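Local coordinates for protein DNMT2 (Spodoptera frugiperda, PDB 4H0N) that probably methylates cytosine 38 in the anticodon loop of tRNA(Asp), with S-adenosyl-L-methionine as the methyl donor, at residues R161-A166 against K322-L327; Q144-C149 against E180-L185. The protein carries 3 engineered substitutions. All blocks are in the same frame, centred on the assembly; numbering follows the deposited sequence.

Contact 1. Residues R161-A166 against K322-L327; sequences RYYCTA and KVISEL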
ATOM      1  N   ARG A 161       1.194   8.703  -0.180  1.00 22.12           N
ATOM      2  CA  ARG A 161       2.364   7.998   0.323  1.00 19.23           C
ATOM      3  C   ARG A 161       3.657   8.713  -0.067  1.00 22.75           C
ATOM      4  O   ARG A 161       3.713   9.440  -1.064  1.00 24.21           O
ATOM      5  CB  ARG A 161       2.401   6.576  -0.230  1.00 18.69           C
ATOM      6  CG  ARG A 161       1.279   5.686   0.246  1.00 18.67           C
ATOM      7  CD  ARG A 161       1.344   5.533   1.744  1.00 32.68           C
ATOM      8  NE  ARG A 161       0.673   4.324   2.210  1.00 48.80           N
ATOM      9  CZ  ARG A 161      -0.596   4.276   2.604  1.00 58.29           C
ATOM     10  NH1 ARG A 161      -1.344   5.371   2.581  1.00 60.13           N
ATOM     11  NH2 ARG A 161      -1.119   3.130   3.021  1.00 62.07           N
ATOM     12  N   TYR A 162       4.694   8.494   0.732  1.00 20.22           N
ATOM     13  CA  TYR A 162       6.027   8.990   0.434  1.00 21.98           C
ATOM     14  C   TYR A 162       6.750   7.976  -0.432  1.00 22.24           C
ATOM     15  O   TYR A 162       6.626   6.770  -0.217  1.00 19.97           O
ATOM     16  CB  TYR A 162       6.803   9.203   1.734  1.00 21.83           C
ATOM     17  CG  TYR A 162       8.286   9.426   1.547  1.00 27.24           C
ATOM     18  CD1 TYR A 162       8.804  10.708   1.411  1.00 30.70           C
ATOM     19  CD2 TYR A 162       9.173   8.353   1.515  1.00 25.92           C
ATOM     20  CE1 TYR A 162      10.165  10.914   1.247  1.00 23.52           C
ATOM     21  CE2 TYR A 162      10.525   8.548   1.346  1.00 23.48           C
ATOM     22  CZ  TYR A 162      11.018   9.827   1.217  1.00 28.75           C
ATOM     23  OH  TYR A 162      12.370  10.012   1.050  1.00 30.78           O
ATOM     24  N   TYR A 163       7.519   8.463  -1.401  1.00 22.32           N
ATOM     25  CA  TYR A 163       8.359   7.589  -2.213  1.00 23.51           C
ATOM     26  C   TYR A 163       9.744   8.170  -2.414  1.00 25.68           C
ATOM     27  O   TYR A 163       9.917   9.385  -2.506  1.00 21.67           O
ATOM     28  CB  TYR A 163       7.735   7.331  -3.578  1.00 19.06           C
ATOM     29  CG  TYR A 163       6.415   6.612  -3.520  1.00 24.57           C
ATOM     30  CD1 TYR A 163       6.361   5.225  -3.482  1.00 22.81           C
ATOM     31  CD2 TYR A 163       5.217   7.321  -3.505  1.00 26.99           C
ATOM     32  CE1 TYR A 163       5.149   4.562  -3.438  1.00 22.54           C
ATOM     33  CE2 TYR A 163       4.003   6.666  -3.454  1.00 17.83           C
ATOM     34  CZ  TYR A 163       3.976   5.288  -3.424  1.00 22.31           C
ATOM     35  OH  TYR A 163       2.773   4.628  -3.377  1.00 22.57           O
ATOM     36  N   CYS A 164      10.728   7.286  -2.492  1.00 26.68           N
ATOM     37  CA  CYS A 164      12.080   7.685  -2.825  1.00 25.22           C
ATOM     38  C   CYS A 164      12.659   6.733  -3.864  1.00 24.99           C
ATOM     39  O   CYS A 164      12.749   5.526  -3.631  1.00 27.89           O
ATOM     40  CB  CYS A 164      12.953   7.698  -1.570  1.00 32.21           C
ATOM     41  SG  CYS A 164      14.659   8.199  -1.885  1.00 36.68           S
ATOM     42  N   THR A 165      13.019   7.271  -5.023  1.00 21.18           N
ATOM     43  CA  THR A 165      13.735   6.492  -6.027  1.00 24.18           C
ATOM     44  C   THR A 165      15.213   6.854  -5.953  1.00 23.22           C
ATOM     45  O   THR A 165      15.617   7.930  -6.384  1.00 25.88           O
ATOM     46  CB  THR A 165      13.188   6.733  -7.447  1.00 25.64           C
ATOM     47  OG1 THR A 165      13.021   8.139  -7.667  1.00 21.21           O
ATOM     48  CG2 THR A 165      11.845   6.044  -7.625  1.00 20.59           C
ATOM     49  N   ALA A 166      16.011   5.960  -5.374  1.00 22.96           N
ATOM     50  CA  ALA A 166      17.433   6.211  -5.164  1.00 23.88           C
ATOM     51  C   ALA A 166      18.257   5.372  -6.124  1.00 24.52           C
ATOM     52  O   ALA A 166      17.909   4.231  -6.424  1.00 24.60           O
ATOM     53  CB  ALA A 166      17.820   5.921  -3.731  1.00 24.48           C
ATOM     54  N   LYS A 322       0.042   0.241  -9.459  1.00 28.03           N
ATOM     55  CA  LYS A 322       0.223   1.137 -10.601  1.00 27.82           C
ATOM     56  C   LYS A 322       1.240   2.245 -10.351  1.00 26.23           C
ATOM     57  O   LYS A 322       2.113   2.494 -11.180  1.00 35.97           O
ATOM     58  CB  LYS A 322      -1.114   1.739 -11.026  1.00 26.98           C
ATOM     59  CG  LYS A 322      -1.000   2.871 -12.020  1.00 19.98           C
ATOM     60  CD  LYS A 322      -1.900   2.625 -13.208  1.00 45.24           C
ATOM     61  CE  LYS A 322      -2.279   3.935 -13.878  1.00 47.16           C
ATOM     62  NZ  LYS A 322      -2.811   3.752 -15.256  1.00 48.88           N
ATOM     63  N   VAL A 323       1.121   2.911  -9.211  1.00 25.71           N
ATOM     64  CA  VAL A 323       2.031   3.997  -8.873  1.00 26.54           C
ATOM     65  C   VAL A 323       3.486   3.526  -8.845  1.00 31.98           C
ATOM     66  O   VAL A 323       4.377   4.206  -9.358  1.00 33.67           O
ATOM     67  CB  VAL A 323       1.661   4.638  -7.523  1.00 20.44           C
ATOM     68  CG1 VAL A 323       2.651   5.730  -7.157  1.00 21.93           C
ATOM     69  CG2 VAL A 323       0.249   5.198  -7.579  1.00 23.97           C
ATOM     70  N   ILE A 324       3.724   2.354  -8.265  1.00 18.51           N
ATOM     71  CA  ILE A 324       5.087   1.837  -8.147  1.00 21.81           C
ATOM     72  C   ILE A 324       5.656   1.450  -9.508  1.00 25.93           C
ATOM     73  O   ILE A 324       6.835   1.680  -9.794  1.00 26.26           O
ATOM     74  CB  ILE A 324       5.154   0.645  -7.178  1.00 16.27           C
ATOM     75  CG1 ILE A 324       4.815   1.113  -5.769  1.00 15.97           C
ATOM     76  CG2 ILE A 324       6.534   0.002  -7.190  1.00 16.41           C
ATOM     77  CD1 ILE A 324       4.903   0.032  -4.776  1.00 15.99           C
ATOM     78  N   SER A 325       4.804   0.873 -10.345  1.00 25.56           N
ATOM     79  CA  SER A 325       5.183   0.532 -11.702  1.00 18.46           C
ATOM     80  C   SER A 325       5.642   1.790 -12.440  1.00 26.70           C
ATOM     81  O   SER A 325       6.647   1.776 -13.160  1.00 22.06           O
ATOM     82  CB  SER A 325       4.008  -0.122 -12.421  1.00 30.92           C
ATOM     83  OG  SER A 325       4.405  -0.647 -13.675  1.00 43.98           O
ATOM     84  N   GLU A 326       4.921   2.887 -12.238  1.00 19.06           N
ATOM     85  CA  GLU A 326       5.297   4.155 -12.859  1.00 19.87           C
ATOM     86  C   GLU A 326       6.608   4.734 -12.326  1.00 19.60           C
ATOM     87  O   GLU A 326       7.360   5.351 -13.075  1.00 24.08           O
ATOM     88  CB  GLU A 326       4.165   5.178 -12.746  1.00 21.74           C
ATOM     89  CG  GLU A 326       2.949   4.824 -13.587  1.00 23.51           C
ATOM     90  CD  GLU A 326       3.288   4.651 -15.060  1.00 40.28           C
ATOM     91  OE1 GLU A 326       3.946   5.545 -15.639  1.00 43.06           O
ATOM     92  OE2 GLU A 326       2.903   3.613 -15.639  1.00 48.58           O
ATOM     93  N   LEU A 327       6.878   4.542 -11.037  1.00 49.35           N
ATOM     94  CA  LEU A 327       8.125   5.022 -10.442  1.00 18.54           C
ATOM     95  C   LEU A 327       9.291   4.139 -10.871  1.00 24.18           C
ATOM     96  O   LEU A 327      10.400   4.628 -11.099  1.00 25.02           O
ATOM     97  CB  LEU A 327       8.025   5.060  -8.915  1.00 17.81           C
ATOM     98  CG  LEU A 327       7.109   6.109  -8.283  1.00 17.91           C
ATOM     99  CD1 LEU A 327       6.950   5.842  -6.803  1.00 17.32           C
ATOM    100  CD2 LEU A 327       7.645   7.506  -8.507  1.00 18.82           C
TER

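Contact 2. Residues Q144-C149 against E180-L185; sequences QEFLLC and EIITRL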
ATOM      1  N   GLN A 144      15.251  10.968  -5.987  1.00 23.16           N
ATOM      2  CA  GLN A 144      14.118  11.868  -6.009  1.00 22.97           C
ATOM      3  C   GLN A 144      13.074  11.405  -4.988  1.00 28.65           C
ATOM      4  O   GLN A 144      12.740  10.218  -4.926  1.00 25.32           O
ATOM      5  CB  GLN A 144      13.501  11.917  -7.400  1.00 22.66           C
ATOM      6  CG  GLN A 144      12.310  12.841  -7.492  1.00 27.39           C
ATOM      7  CD  GLN A 144      12.682  14.290  -7.249  1.00 31.08           C
ATOM      8  OE1 GLN A 144      13.238  14.955  -8.126  1.00 29.36           O
ATOM      9  NE2 GLN A 144      12.371  14.793  -6.058  1.00 24.18           N
ATOM     10  N   GLU A 145      12.580  12.337  -4.178  1.00 22.76           N
ATOM     11  CA  GLU A 145      11.480  12.051  -3.265  1.00 22.34           C
ATOM     12  C   GLU A 145      10.142  12.451  -3.877  1.00 21.83           C
ATOM     13  O   GLU A 145      10.041  13.471  -4.555  1.00 37.38           O
ATOM     14  CB  GLU A 145      11.671  12.792  -1.945  1.00 23.41           C
ATOM     15  CG  GLU A 145      12.918  12.404  -1.188  1.00 32.73           C
ATOM     16  CD  GLU A 145      12.987  13.052   0.177  1.00 35.77           C
ATOM     17  OE1 GLU A 145      12.913  14.298   0.251  1.00 37.39           O
ATOM     18  OE2 GLU A 145      13.104  12.314   1.179  1.00 40.08           O
ATOM     19  N   PHE A 146       9.113  11.648  -3.630  1.00 29.14           N
ATOM     20  CA  PHE A 146       7.776  11.952  -4.127  1.00 22.38           C
ATOM     21  C   PHE A 146       6.752  11.931  -3.000  1.00 25.49           C
ATOM     22  O   PHE A 146       6.961  11.305  -1.964  1.00 33.09           O
ATOM     23  CB  PHE A 146       7.335  10.927  -5.172  1.00 19.68           C
ATOM     24  CG  PHE A 146       8.233  10.833  -6.374  1.00 19.86           C
ATOM     25  CD1 PHE A 146       9.339  10.001  -6.365  1.00 19.92           C
ATOM     26  CD2 PHE A 146       7.941  11.535  -7.532  1.00 25.12           C
ATOM     27  CE1 PHE A 146      10.149   9.894  -7.477  1.00 20.25           C
ATOM     28  CE2 PHE A 146       8.746  11.432  -8.646  1.00 20.53           C
ATOM     29  CZ  PHE A 146       9.847  10.610  -8.619  1.00 41.16           C
ATOM     30  N   LEU A 147       5.643  12.624  -3.219  1.00 28.96           N
ATOM     31  CA  LEU A 147       4.444  12.457  -2.410  1.00 29.30           C
ATOM     32  C   LEU A 147       3.276  12.263  -3.372  1.00 27.99           C
ATOM     33  O   LEU A 147       2.684  13.228  -3.865  1.00 22.65           O
ATOM     34  CB  LEU A 147       4.210  13.660  -1.494  1.00 21.76           C
ATOM     35  CG  LEU A 147       4.945  13.667  -0.150  1.00 28.31           C
ATOM     36  CD1 LEU A 147       4.714  14.978   0.589  1.00 24.99           C
ATOM     37  CD2 LEU A 147       4.523  12.483   0.720  1.00 25.51           C
ATOM     38  N   LEU A 148       2.962  11.001  -3.645  1.00 21.95           N
ATOM     39  CA  LEU A 148       1.996  10.656  -4.670  1.00 18.29           C
ATOM     40  C   LEU A 148       0.736  10.024  -4.126  1.00 31.42           C
ATOM     41  O   LEU A 148       0.751   9.272  -3.147  1.00 24.92           O
ATOM     42  CB  LEU A 148       2.615   9.704  -5.677  1.00 17.86           C
ATOM     43  CG  LEU A 148       3.796  10.278  -6.441  1.00 18.33           C
ATOM     44  CD1 LEU A 148       4.314   9.247  -7.417  1.00 23.05           C
ATOM     45  CD2 LEU A 148       3.384  11.548  -7.164  1.00 18.93           C
ATOM     46  N   CYS A 149      -0.359  10.346  -4.798  1.00 43.33           N
ATOM     47  CA  CYS A 149      -1.646   9.738  -4.564  1.00 37.46           C
ATOM     48  C   CYS A 149      -2.011   9.061  -5.877  1.00 42.41           C
ATOM     49  O   CYS A 149      -1.673   9.570  -6.945  1.00 46.58           O
ATOM     50  CB  CYS A 149      -2.656  10.828  -4.231  1.00 27.87           C
ATOM     51  SG  CYS A 149      -4.206  10.219  -3.618  1.00 51.14           S
ATOM     52  N   GLU A 180      13.365  19.511  -4.105  1.00 30.97           N
ATOM     53  CA  GLU A 180      11.996  19.689  -3.618  1.00 31.96           C
ATOM     54  C   GLU A 180      11.139  18.483  -4.001  1.00 28.08           C
ATOM     55  O   GLU A 180      11.373  17.847  -5.033  1.00 28.03           O
ATOM     56  CB  GLU A 180      11.377  20.987  -4.155  1.00 74.91           C
ATOM     57  CG  GLU A 180       9.927  21.261  -3.728  1.00 93.42           C
ATOM     58  CD  GLU A 180       9.176  22.118  -4.741  1.00105.34           C
ATOM     59  OE1 GLU A 180       9.782  22.493  -5.769  1.00108.28           O
ATOM     60  OE2 GLU A 180       7.980  22.411  -4.517  1.00108.12           O
ATOM     61  N   ILE A 181      10.158  18.173  -3.155  1.00 35.98           N
ATOM     62  CA  ILE A 181       9.312  16.994  -3.311  1.00 34.80           C
ATOM     63  C   ILE A 181       8.319  17.122  -4.469  1.00 38.44           C
ATOM     64  O   ILE A 181       7.638  18.138  -4.612  1.00 41.22           O
ATOM     65  CB  ILE A 181       8.556  16.688  -1.996  1.00 36.61           C
ATOM     66  CG1 ILE A 181       9.551  16.350  -0.879  1.00 40.96           C
ATOM     67  CG2 ILE A 181       7.538  15.572  -2.197  1.00 37.88           C
ATOM     68  CD1 ILE A 181       9.230  15.076  -0.107  1.00 45.13           C
ATOM     69  N   ILE A 182       8.246  16.078  -5.286  1.00 35.08           N
ATOM     70  CA  ILE A 182       7.364  16.046  -6.446  1.00 30.47           C
ATOM     71  C   ILE A 182       5.975  15.536  -6.077  1.00 30.78           C
ATOM     72  O   ILE A 182       5.836  14.474  -5.474  1.00 26.94           O
ATOM     73  CB  ILE A 182       7.953  15.148  -7.548  1.00 27.37           C
ATOM     74  CG1 ILE A 182       9.223  15.772  -8.122  1.00 23.90           C
ATOM     75  CG2 ILE A 182       6.943  14.919  -8.654  1.00 29.72           C
ATOM     76  CD1 ILE A 182       9.822  14.991  -9.273  1.00 23.56           C
ATOM     77  N   THR A 183       4.949  16.294  -6.453  1.00 33.21           N
ATOM     78  CA  THR A 183       3.571  15.964  -6.098  1.00 29.19           C
ATOM     79  C   THR A 183       2.852  15.166  -7.180  1.00 31.09           C
ATOM     80  O   THR A 183       1.806  14.567  -6.924  1.00 30.87           O
ATOM     81  CB  THR A 183       2.752  17.226  -5.770  1.00 32.21           C
ATOM     82  OG1 THR A 183       3.148  18.296  -6.636  1.00 46.72           O
ATOM     83  CG2 THR A 183       2.985  17.644  -4.334  1.00 27.55           C
ATOM     84  N   ARG A 184       3.404  15.164  -8.387  1.00 35.07           N
ATOM     85  CA  ARG A 184       2.861  14.338  -9.458  1.00 40.55           C
ATOM     86  C   ARG A 184       3.886  14.051 -10.550  1.00 36.63           C
ATOM     87  O   ARG A 184       4.702  14.905 -10.887  1.00 40.23           O
ATOM     88  CB  ARG A 184       1.592  14.953 -10.048  1.00 68.20           C
ATOM     89  CG  ARG A 184       1.732  16.372 -10.544  1.00 81.01           C
ATOM     90  CD  ARG A 184       0.542  16.697 -11.439  1.00 95.81           C
ATOM     91  NE  ARG A 184       0.626  18.000 -12.094  1.00106.33           N
ATOM     92  CZ  ARG A 184       1.494  18.295 -13.060  1.00104.98           C
ATOM     93  NH1 ARG A 184       2.373  17.386 -13.465  1.00 98.61           N
ATOM     94  NH2 ARG A 184       1.494  19.503 -13.610  1.00106.52           N
ATOM     95  N   LEU A 185       3.838  12.832 -11.082  1.00 26.43           N
ATOM     96  CA  LEU A 185       4.752  12.387 -12.130  1.00 21.94           C
ATOM     97  C   LEU A 185       4.627  13.267 -13.374  1.00 26.00           C
ATOM     98  O   LEU A 185       3.581  13.887 -13.592  1.00 31.27           O
ATOM     99  CB  LEU A 185       4.457  10.927 -12.492  1.00 20.52           C
ATOM    100  CG  LEU A 185       4.182   9.958 -11.338  1.00 22.14           C
ATOM    101  CD1 LEU A 185       2.938   9.137 -11.634  1.00 28.84           C
ATOM    102  CD2 LEU A 185       5.366   9.040 -11.072  1.00 19.32           C
TER
HETATM  103  O   HOH W   1      -0.089  13.278  -6.113  1.00 18.09           O

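Contact 1. Residues R161-A166 against K322-L327
Leu327 lays one methyl over a face of the Tyr163 ring. Its CD1 lies 3.8 Å from the ring centroid, 29° off the ring normal, which makes a CH-pi contact. The methyl sits above the CB end of the ring: CD1 of Leu327 is 3.4 Å from CG of Tyr163. The two side chains cross at about a right angle. Two further residues of the helix meet the ring obliquely. Val323 brings CG1 to the phenol end, 3.9 Å from OH of Tyr163. CG1 of Ile324 approaches CE1 of Tyr163 at 4.2 Å. For Val323, the torsion that places CG1 anti to the backbone N (chi1 178°) gives this branch to the tyrosine. Thr165, two residues further along the strand, adds a lighter touch, with its CG2 4.0 Å from the carbonyl O of Leu327. No hydrogen bond crosses between the segments. An alanine in place of Tyr163 would probably open a gap under CD1 of Leu327 and leave Val323 and Ile324 without their aromatic neighbour.

In the next shell, strand 141-148 extends the same surface. Phe146 and Leu148 touch Leu327, and Leu148 also touches Val323. The backbone of Tyr163 is hydrogen-bonded to that of Phe146, one of the backbone bonds that join the two strands. On the other flank, Ile324 packs against Met16 and Ala19 of helix 15-23. Its side chain is about 7 Å from the bound S-adenosyl-L-homocysteine, so the packing continues close to the cofactor pocket. The two segments run in roughly the same direction, their axes 25° apart. A helix laid on one face of a mixed sheet, here over its antiparallel strand 161-168, is typical of the Rossmann-like class I methyltransferase fold.

Contact 2. Residues Q144-C149 against E180-L185
Phe146 and Ile182 form a single beta bridge at the outer edge of strand 141-148. Two nearly straight backbone bonds make it, in the parallel pattern. Ile182 N donates to Glu145 O at 3.2 Å, and Leu147 N donates to Ile182 O at 2.9 Å. The side chains of the bridged pair lie side by side and point the same way. CB of Ile182 rests 3.6 Å from CD2 of Phe146, oblique to the ring. The CD1 end of Ile182 also meets Gln144, whose amide carbon CD is 3.6 Å away. The glutamine starts with CG anti to its own N and then bends (chi2 65°), which brings the amide across the isoleucine. NE2 of Gln144 bonds to Glu145 O at 3.1 Å, so this oxygen takes two donors, from opposite faces of its carbonyl plane. NE2 also makes a weak bond to Glu180 O, while OE1 is held by the backbone N of Arg178. Further along, Leu148 is buried, its CD1 3.8 Å from CD2 of Leu185.

The other side is more open to solvent. Ile181 and Leu147 are partly exposed, yet Ile181 still packs closely, with CG2 3.8 Å from CG of Leu147 and CD1 against CB of Glu145. The contact is loose at Glu180, Thr183 and Arg184, whose side chains start away from the strand and are exposed; Glu180 and Arg184 are poorly ordered. Beyond the bridge the carbonyls of Leu147 and Thr183 come near each other without bonding.

Segment 180-185 therefore borders the last strand of the main sheet as a short irregular edge. Strand 161-168 flanks strand 141-148 on its inner side. Glu145 turns its carboxylate to Tyr162 of that strand and to Arg129 of helix 127-138, while Leu185 reaches Leu327 and Ile330 of helix 321-332.

In the fold
Contact 1 is core and contact 2 is partly surface, yet both involve the same end of the mixed sheet. Strands 161-168 and 141-148 are neighbours there. Contact 1 covers a face of this pair with helix 321-332, by apolar packing, with no hydrogen bond across. Contact 2 borders the outer strand with a loop and uses backbone hydrogen bonds as well as apolar contacts. Phe146 lies between the helix of contact 1 and the loop of contact 2, touching both Leu327 and Ile182. Contact 1 approaches the cofactor pocket, whereas contact 2 lies away from the cofactor pocket and is open to solvent on part of its loop.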